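Local atomic coordinates of alkylhalidase CmlS (Streptomyces venezuelae, PDB entry 3I3L), a protein that is a flavin-dependent halogenase of chloramphenicol biosynthesis, carrying its FAD cofactor in a covalent bond to an aspartate side chain. Residues A[324-329]-A[368-373]; A[233-238]-A[319-324]. All blocks are in the same frame, centred on the assembly; numbering follows the deposited sequence.

Segment 319-324 of contact 2 leads straight into 324-329 of contact 1, with Phe324 common to both, and together they pass along the isoalloxazine of FAD. Contact 1 joins this loop to helix 352-382, contact 2 joins it to strand 234-240; their centres lie about 11 Å apart. Tyr370 of contact 1 also reaches contact 2: its OH probably hydrogen-bonds to Asp321 O at 2.5 Å. Both contacts reach the flavin, contact 1 through Val328 N at the pyrimidine end and contact 2 through Pro322, whose side chain is about 5 Å from that of Asp297, the residue covalently bonded to FAD.

Contact 1: A[324-329]-A[368-373]; sequences FSQGVH and EQYHQF. With FAD (flavin-adenine dinucleotide), chain B.
Phe324 and Tyr370 meet rim to rim, their ring planes almost perpendicular at 86°, so that neither covers the face of the other. The phenol comes in at the edge of the Phe324 ring, its OH 3.2 Å from Phe324 CD2, and the same oxygen accepts a hydrogen bond from Phe324 N at 3.1 Å. With CG anti to the backbone N (chi1 178°), Tyr370 extends from its helix far enough to put that hydroxyl at the loop backbone. A probable second bond, to Asp321 O, would limit the phenol's rotation.

Phe373, one turn further on, turns its edge toward a face of Phe324 in an offset edge-to-face pair, centroids 5.5 Å apart and planes at 64°. The three rings form an aromatic cluster. Beside them Gln326 lays its CG against Tyr370 CE1 at 3.4 Å; the chain bends at chi2, and the amide plane runs parallel to the phenol ring.

On the cofactor side, Val328 N gives a nearly straight hydrogen bond to FAD O2 (2.8 Å), and Ser325 OG a weak one to FAD O4. The contact thus joins the loop entering helix 327-347 to the middle of helix 352-382, and Phe96 of strand 89-97, Phe377 and Phe582 extend the aromatic packing around Phe324.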
# COMPACT_ATOMS: atom_id res chain seq x y z
N PHE A 324 7.70 2.81 -1.57
CA PHE A 324 7.23 2.50 -0.21
C PHE A 324 6.85 1.04 0.00
O PHE A 324 6.17 0.70 0.94
CB PHE A 324 6.10 3.44 0.20
CG PHE A 324 6.54 4.91 0.18
CD1 PHE A 324 7.37 5.42 1.18
CD2 PHE A 324 6.17 5.75 -0.87
CE1 PHE A 324 7.80 6.78 1.17
CE2 PHE A 324 6.56 7.09 -0.89
CZ PHE A 324 7.41 7.61 0.11
N SER A 325 7.31 0.15 -0.87
CA SER A 325 7.13 -1.30 -0.62
C SER A 325 5.68 -1.69 -0.30
O SER A 325 5.44 -2.42 0.64
CB SER A 325 8.04 -1.72 0.57
OG SER A 325 9.42 -1.60 0.24
N GLN A 326 4.72 -1.17 -1.05
CA GLN A 326 3.33 -1.38 -0.82
C GLN A 326 2.76 -2.61 -1.57
O GLN A 326 1.57 -2.96 -1.43
CB GLN A 326 2.54 -0.15 -1.28
CG GLN A 326 2.91 1.15 -0.56
CD GLN A 326 2.06 1.41 0.69
OE1 GLN A 326 2.58 1.39 1.82
NE2 GLN A 326 0.76 1.66 0.50
N GLY A 327 3.56 -3.20 -2.44
CA GLY A 327 2.98 -4.09 -3.47
C GLY A 327 2.34 -5.34 -2.84
O GLY A 327 1.22 -5.65 -3.16
N VAL A 328 3.11 -6.08 -2.04
CA VAL A 328 2.62 -7.29 -1.39
C VAL A 328 1.51 -6.97 -0.40
O VAL A 328 0.55 -7.71 -0.26
CB VAL A 328 3.75 -8.09 -0.71
CG1 VAL A 328 3.15 -9.34 0.08
CG2 VAL A 328 4.74 -8.55 -1.77
N HIS A 329 1.63 -5.84 0.26
CA HIS A 329 0.56 -5.40 1.13
C HIS A 329 -0.77 -5.18 0.39
O HIS A 329 -1.84 -5.62 0.83
CB HIS A 329 0.92 -4.10 1.88
CG HIS A 329 -0.21 -3.60 2.71
ND1 HIS A 329 -0.68 -4.30 3.81
CD2 HIS A 329 -1.02 -2.51 2.57
CE1 HIS A 329 -1.73 -3.66 4.31
NE2 HIS A 329 -1.94 -2.56 3.59
N GLU A 368 -5.01 5.84 -5.80
CA GLU A 368 -4.94 7.24 -6.11
C GLU A 368 -4.22 8.03 -5.01
O GLU A 368 -3.53 9.01 -5.29
CB GLU A 368 -6.35 7.79 -6.40
CG GLU A 368 -6.73 7.63 -7.90
CD GLU A 368 -8.20 8.02 -8.22
OE1 GLU A 368 -8.82 8.74 -7.42
OE2 GLU A 368 -8.72 7.59 -9.28
N GLN A 369 -4.33 7.61 -3.77
CA GLN A 369 -3.77 8.41 -2.74
C GLN A 369 -2.28 8.01 -2.49
O GLN A 369 -1.47 8.82 -2.04
CB GLN A 369 -4.62 8.28 -1.49
CG GLN A 369 -4.00 7.46 -0.41
CD GLN A 369 -4.88 7.46 0.83
OE1 GLN A 369 -6.09 7.76 0.75
NE2 GLN A 369 -4.27 7.13 1.99
N TYR A 370 -1.92 6.77 -2.78
CA TYR A 370 -0.54 6.44 -2.79
C TYR A 370 0.17 7.26 -3.92
O TYR A 370 1.33 7.71 -3.75
CB TYR A 370 -0.33 4.95 -3.05
CG TYR A 370 1.09 4.61 -3.10
CD1 TYR A 370 1.86 4.54 -1.91
CD2 TYR A 370 1.75 4.39 -4.34
CE1 TYR A 370 3.24 4.26 -1.96
CE2 TYR A 370 3.15 4.12 -4.40
CZ TYR A 370 3.88 4.04 -3.21
OH TYR A 370 5.24 3.72 -3.21
N HIS A 371 -0.53 7.43 -5.04
CA HIS A 371 0.01 8.13 -6.22
C HIS A 371 0.22 9.61 -5.89
O HIS A 371 1.25 10.14 -6.20
CB HIS A 371 -1.03 7.98 -7.34
CG HIS A 371 -0.63 8.52 -8.69
ND1 HIS A 371 -0.63 9.87 -9.00
CD2 HIS A 371 -0.31 7.87 -9.84
CE1 HIS A 371 -0.30 10.03 -10.27
NE2 HIS A 371 -0.10 8.84 -10.80
N GLN A 372 -0.79 10.27 -5.32
CA GLN A 372 -0.70 11.68 -4.91
C GLN A 372 0.47 11.91 -3.95
O GLN A 372 1.16 12.91 -4.00
CB GLN A 372 -2.00 12.13 -4.22
CG GLN A 372 -1.75 12.70 -2.77
CD GLN A 372 -2.90 12.45 -1.71
OE1 GLN A 372 -2.71 11.70 -0.73
NE2 GLN A 372 -4.08 13.06 -1.93
N PHE A 373 0.68 10.96 -3.07
CA PHE A 373 1.66 11.05 -2.04
C PHE A 373 3.02 10.94 -2.68
O PHE A 373 3.91 11.76 -2.45
CB PHE A 373 1.42 9.89 -1.12
CG PHE A 373 2.26 9.87 0.10
CD1 PHE A 373 3.35 9.04 0.17
CD2 PHE A 373 1.90 10.64 1.24
CE1 PHE A 373 4.14 9.00 1.37
CE2 PHE A 373 2.63 10.59 2.43
CZ PHE A 373 3.75 9.79 2.50
PA FAD B . 2.73 -11.98 -8.34
O1A FAD B . 3.29 -11.61 -9.69
O2A FAD B . 3.67 -11.96 -7.19
O5B FAD B . 2.07 -13.47 -8.47
C5B FAD B . 1.26 -13.80 -9.58
C4B FAD B . 1.38 -15.30 -9.95
O4B FAD B . 0.44 -15.56 -11.02
C3B FAD B . 2.75 -15.67 -10.47
O3B FAD B . 3.30 -16.66 -9.65
C2B FAD B . 2.50 -16.22 -11.88
O2B FAD B . 3.22 -17.39 -12.10
C1B FAD B . 1.00 -16.50 -11.90
N9A FAD B . 0.31 -16.39 -13.17
C8A FAD B . 0.40 -15.39 -14.08
N7A FAD B . -0.44 -15.65 -15.10
C5A FAD B . -1.02 -16.86 -14.90
C6A FAD B . -1.93 -17.59 -15.63
N6A FAD B . -2.41 -17.14 -16.78
N1A FAD B . -2.37 -18.78 -15.11
C2A FAD B . -1.90 -19.27 -13.92
N3A FAD B . -1.01 -18.52 -13.20
C4A FAD B . -0.58 -17.34 -13.68
N1 FAD B . 6.46 -5.28 -3.29
C2 FAD B . 6.69 -5.20 -1.93
O2 FAD B . 5.75 -5.45 -1.18
N3 FAD B . 7.91 -4.85 -1.43
C4 FAD B . 8.95 -4.56 -2.27
O4 FAD B . 10.08 -4.25 -1.77
C4X FAD B . 8.72 -4.59 -3.64
N5 FAD B . 9.75 -4.33 -4.51
C5X FAD B . 9.54 -4.47 -5.86
C6 FAD B . 10.58 -4.19 -6.76
C7 FAD B . 10.35 -4.26 -8.12
C7M FAD B . 11.45 -3.98 -9.11
C8 FAD B . 9.09 -4.67 -8.55
C8M FAD B . 8.82 -4.85 -9.99
C9 FAD B . 8.03 -4.91 -7.67
C9A FAD B . 8.29 -4.81 -6.32
N10 FAD B . 7.27 -5.11 -5.47
C10 FAD B . 7.46 -4.96 -4.14
C1' FAD B . 5.94 -5.34 -6.09
C2' FAD B . 5.40 -6.69 -5.69
O2' FAD B . 6.37 -7.62 -5.94
C3' FAD B . 4.10 -7.09 -6.33
O3' FAD B . 3.11 -6.14 -6.00
C4' FAD B . 3.62 -8.48 -5.80
O4' FAD B . 4.45 -9.52 -6.24
C5' FAD B . 2.23 -8.78 -6.34
O5' FAD B . 1.75 -9.99 -5.82
P FAD B . 0.69 -10.75 -6.72
O1P FAD B . -0.35 -9.76 -7.20
O2P FAD B . 0.23 -12.01 -6.00
O3P FAD B . 1.46 -11.08 -8.10

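Contact 2: A[233-238]-A[319-324]; sequences DGWVWM and FTDPLF. With FAD (flavin-adenine dinucleotide), chain B.
One face of the Trp235 indole is covered by Leu323, whose CD1 stands 3.8 Å from the centroid of the six-membered ring and only 9° off its normal, a well-centred CH-pi contact. At the edge of the indole lies the Asp321 carboxylate, with OD1 3.5 Å from Trp235 CZ2 and the two planes nearly coplanar at 17°. The far corner of the ring, CH2, meets the backbone, coming within 3.5 Å of Leu323 CA, and touches Pro322 CG more loosely. Trp235 holds CG between its backbone N and carbonyl carbon (chi1 53°), and from there the indole reaches from strand 234-240 to the loop.

The loop has its own brace: Asp321 OD1 uses its anti lone pair to accept Leu323 N at 3.0 Å, forming an Asx turn, while OD2 is bound by Tyr378 OH and Asn205 ND2. Tyr378 also pairs with Trp235 NE1, and so links the polar ends of both residues. With an alanine here in place of Trp235, the gap beside Leu323 would probably let its CD1 shift, and Tyr378 OH is likely to be less firmly placed without its indole partner.

Flavin contacts flank this packing. Pro322 CB rests 3.7 Å from FAD C5X, Phe319 brings its ring edge to FAD C9, and Trp237 CH2 lies 3.7 Å from the methyl C7M. Across the contact itself no hydrogen bond forms. The indole therefore meets the loop through dispersion and CH-pi contact, with the CZ2 C-H at its edge directed at Asp321 OD1, a polarity match that is likely to be mildly attractive.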
# COMPACT_ATOMS: atom_id res chain seq x y z
N ASP A 233 19.61 9.69 -12.16
CA ASP A 233 18.70 9.04 -13.08
C ASP A 233 17.60 8.23 -12.35
O ASP A 233 16.94 7.37 -12.98
CB ASP A 233 19.45 8.07 -14.05
CG ASP A 233 20.42 8.77 -14.97
OD1 ASP A 233 20.06 9.81 -15.57
OD2 ASP A 233 21.55 8.23 -15.11
N GLY A 234 17.41 8.48 -11.07
CA GLY A 234 16.37 7.74 -10.30
C GLY A 234 16.78 7.37 -8.86
O GLY A 234 17.33 8.21 -8.16
N TRP A 235 16.44 6.16 -8.39
CA TRP A 235 16.78 5.79 -7.03
C TRP A 235 17.27 4.38 -6.93
O TRP A 235 16.97 3.56 -7.83
CB TRP A 235 15.65 6.11 -6.00
CG TRP A 235 14.27 5.56 -6.31
CD1 TRP A 235 13.29 6.16 -7.08
CD2 TRP A 235 13.72 4.31 -5.85
NE1 TRP A 235 12.21 5.34 -7.15
CE2 TRP A 235 12.42 4.22 -6.38
CE3 TRP A 235 14.17 3.31 -4.99
CZ2 TRP A 235 11.57 3.11 -6.12
CZ3 TRP A 235 13.33 2.19 -4.73
CH2 TRP A 235 12.05 2.11 -5.30
N VAL A 236 18.02 4.09 -5.86
CA VAL A 236 18.57 2.76 -5.59
C VAL A 236 17.94 2.14 -4.34
O VAL A 236 17.84 2.83 -3.32
CB VAL A 236 20.10 2.86 -5.31
CG1 VAL A 236 20.71 1.52 -4.88
CG2 VAL A 236 20.83 3.43 -6.53
N TRP A 237 17.50 0.86 -4.42
CA TRP A 237 17.11 0.11 -3.18
C TRP A 237 18.18 -0.81 -2.64
O TRP A 237 18.93 -1.43 -3.41
CB TRP A 237 15.84 -0.67 -3.36
CG TRP A 237 15.94 -2.03 -4.01
CD1 TRP A 237 16.39 -3.20 -3.42
CD2 TRP A 237 15.50 -2.40 -5.33
NE1 TRP A 237 16.30 -4.24 -4.29
CE2 TRP A 237 15.76 -3.79 -5.48
CE3 TRP A 237 14.94 -1.70 -6.40
CZ2 TRP A 237 15.45 -4.50 -6.64
CZ3 TRP A 237 14.61 -2.42 -7.59
CH2 TRP A 237 14.87 -3.83 -7.68
N MET A 238 18.24 -0.91 -1.32
CA MET A 238 19.15 -1.86 -0.67
C MET A 238 18.31 -2.57 0.40
O MET A 238 17.90 -1.96 1.34
CB MET A 238 20.39 -1.15 -0.05
CG MET A 238 21.20 -0.27 -1.03
SD MET A 238 22.82 0.34 -0.49
CE MET A 238 22.32 1.58 0.53
N PHE A 319 -0.70 -1.48 -10.08
CA PHE A 319 0.72 -1.57 -9.70
C PHE A 319 1.21 -0.19 -9.24
O PHE A 319 0.93 0.86 -9.87
CB PHE A 319 1.60 -2.03 -10.87
CG PHE A 319 3.04 -2.23 -10.49
CD1 PHE A 319 3.45 -3.45 -9.99
CD2 PHE A 319 3.96 -1.18 -10.55
CE1 PHE A 319 4.75 -3.65 -9.56
CE2 PHE A 319 5.28 -1.36 -10.16
CZ PHE A 319 5.70 -2.60 -9.67
N THR A 320 1.87 -0.18 -8.09
CA THR A 320 2.27 1.04 -7.44
C THR A 320 3.78 1.02 -7.47
O THR A 320 4.38 -0.03 -7.22
CB THR A 320 1.77 1.07 -5.92
OG1 THR A 320 2.04 -0.23 -5.32
CG2 THR A 320 0.30 1.33 -5.81
N ASP A 321 4.38 2.17 -7.81
CA ASP A 321 5.83 2.42 -7.68
C ASP A 321 6.29 1.93 -6.33
O ASP A 321 5.77 2.35 -5.29
CB ASP A 321 6.04 3.95 -7.74
CG ASP A 321 7.50 4.35 -7.67
OD1 ASP A 321 8.25 3.78 -6.83
OD2 ASP A 321 7.91 5.24 -8.46
N PRO A 322 7.24 0.99 -6.33
CA PRO A 322 7.65 0.24 -5.15
C PRO A 322 8.49 1.03 -4.11
O PRO A 322 9.08 0.42 -3.20
CB PRO A 322 8.50 -0.89 -5.73
CG PRO A 322 9.11 -0.25 -7.02
CD PRO A 322 7.89 0.49 -7.56
N LEU A 323 8.57 2.35 -4.25
CA LEU A 323 9.32 3.19 -3.33
C LEU A 323 8.99 2.93 -1.86
O LEU A 323 9.87 2.85 -1.04
CB LEU A 323 9.04 4.66 -3.62
CG LEU A 323 9.78 5.71 -2.82
CD1 LEU A 323 11.34 5.51 -2.90
CD2 LEU A 323 9.37 7.10 -3.28
N PHE A 324 7.70 2.81 -1.57
CA PHE A 324 7.23 2.50 -0.21
C PHE A 324 6.85 1.04 0.00
O PHE A 324 6.17 0.70 0.94
CB PHE A 324 6.10 3.44 0.20
CG PHE A 324 6.54 4.91 0.18
CD1 PHE A 324 7.37 5.42 1.18
CD2 PHE A 324 6.17 5.75 -0.87
CE1 PHE A 324 7.80 6.78 1.17
CE2 PHE A 324 6.56 7.09 -0.89
CZ PHE A 324 7.41 7.61 0.11
PA FAD B . 2.73 -11.98 -8.34
O1A FAD B . 3.29 -11.61 -9.69
O2A FAD B . 3.67 -11.96 -7.19
O5B FAD B . 2.07 -13.47 -8.47
C5B FAD B . 1.26 -13.80 -9.58
C4B FAD B . 1.38 -15.30 -9.95
O4B FAD B . 0.44 -15.56 -11.02
C3B FAD B . 2.75 -15.67 -10.47
O3B FAD B . 3.30 -16.66 -9.65
C2B FAD B . 2.50 -16.22 -11.88
O2B FAD B . 3.22 -17.39 -12.10
C1B FAD B . 1.00 -16.50 -11.90
N9A FAD B . 0.31 -16.39 -13.17
C8A FAD B . 0.40 -15.39 -14.08
N7A FAD B . -0.44 -15.65 -15.10
C5A FAD B . -1.02 -16.86 -14.90
C6A FAD B . -1.93 -17.59 -15.63
N6A FAD B . -2.41 -17.14 -16.78
N1A FAD B . -2.37 -18.78 -15.11
C2A FAD B . -1.90 -19.27 -13.92
N3A FAD B . -1.01 -18.52 -13.20
C4A FAD B . -0.58 -17.34 -13.68
N1 FAD B . 6.46 -5.28 -3.29
C2 FAD B . 6.69 -5.20 -1.93
O2 FAD B . 5.75 -5.45 -1.18
N3 FAD B . 7.91 -4.85 -1.43
C4 FAD B . 8.95 -4.56 -2.27
O4 FAD B . 10.08 -4.25 -1.77
C4X FAD B . 8.72 -4.59 -3.64
N5 FAD B . 9.75 -4.33 -4.51
C5X FAD B . 9.54 -4.47 -5.86
C6 FAD B . 10.58 -4.19 -6.76
C7 FAD B . 10.35 -4.26 -8.12
C7M FAD B . 11.45 -3.98 -9.11
C8 FAD B . 9.09 -4.67 -8.55
C8M FAD B . 8.82 -4.85 -9.99
C9 FAD B . 8.03 -4.91 -7.67
C9A FAD B . 8.29 -4.81 -6.32
N10 FAD B . 7.27 -5.11 -5.47
C10 FAD B . 7.46 -4.96 -4.14
C1' FAD B . 5.94 -5.34 -6.09
C2' FAD B . 5.40 -6.69 -5.69
O2' FAD B . 6.37 -7.62 -5.94
C3' FAD B . 4.10 -7.09 -6.33
O3' FAD B . 3.11 -6.14 -6.00
C4' FAD B . 3.62 -8.48 -5.80
O4' FAD B . 4.45 -9.52 -6.24
C5' FAD B . 2.23 -8.78 -6.34
O5' FAD B . 1.75 -9.99 -5.82
P FAD B . 0.69 -10.75 -6.72
O1P FAD B . -0.35 -9.76 -7.20
O2P FAD B . 0.23 -12.01 -6.00
O3P FAD B . 1.46 -11.08 -8.10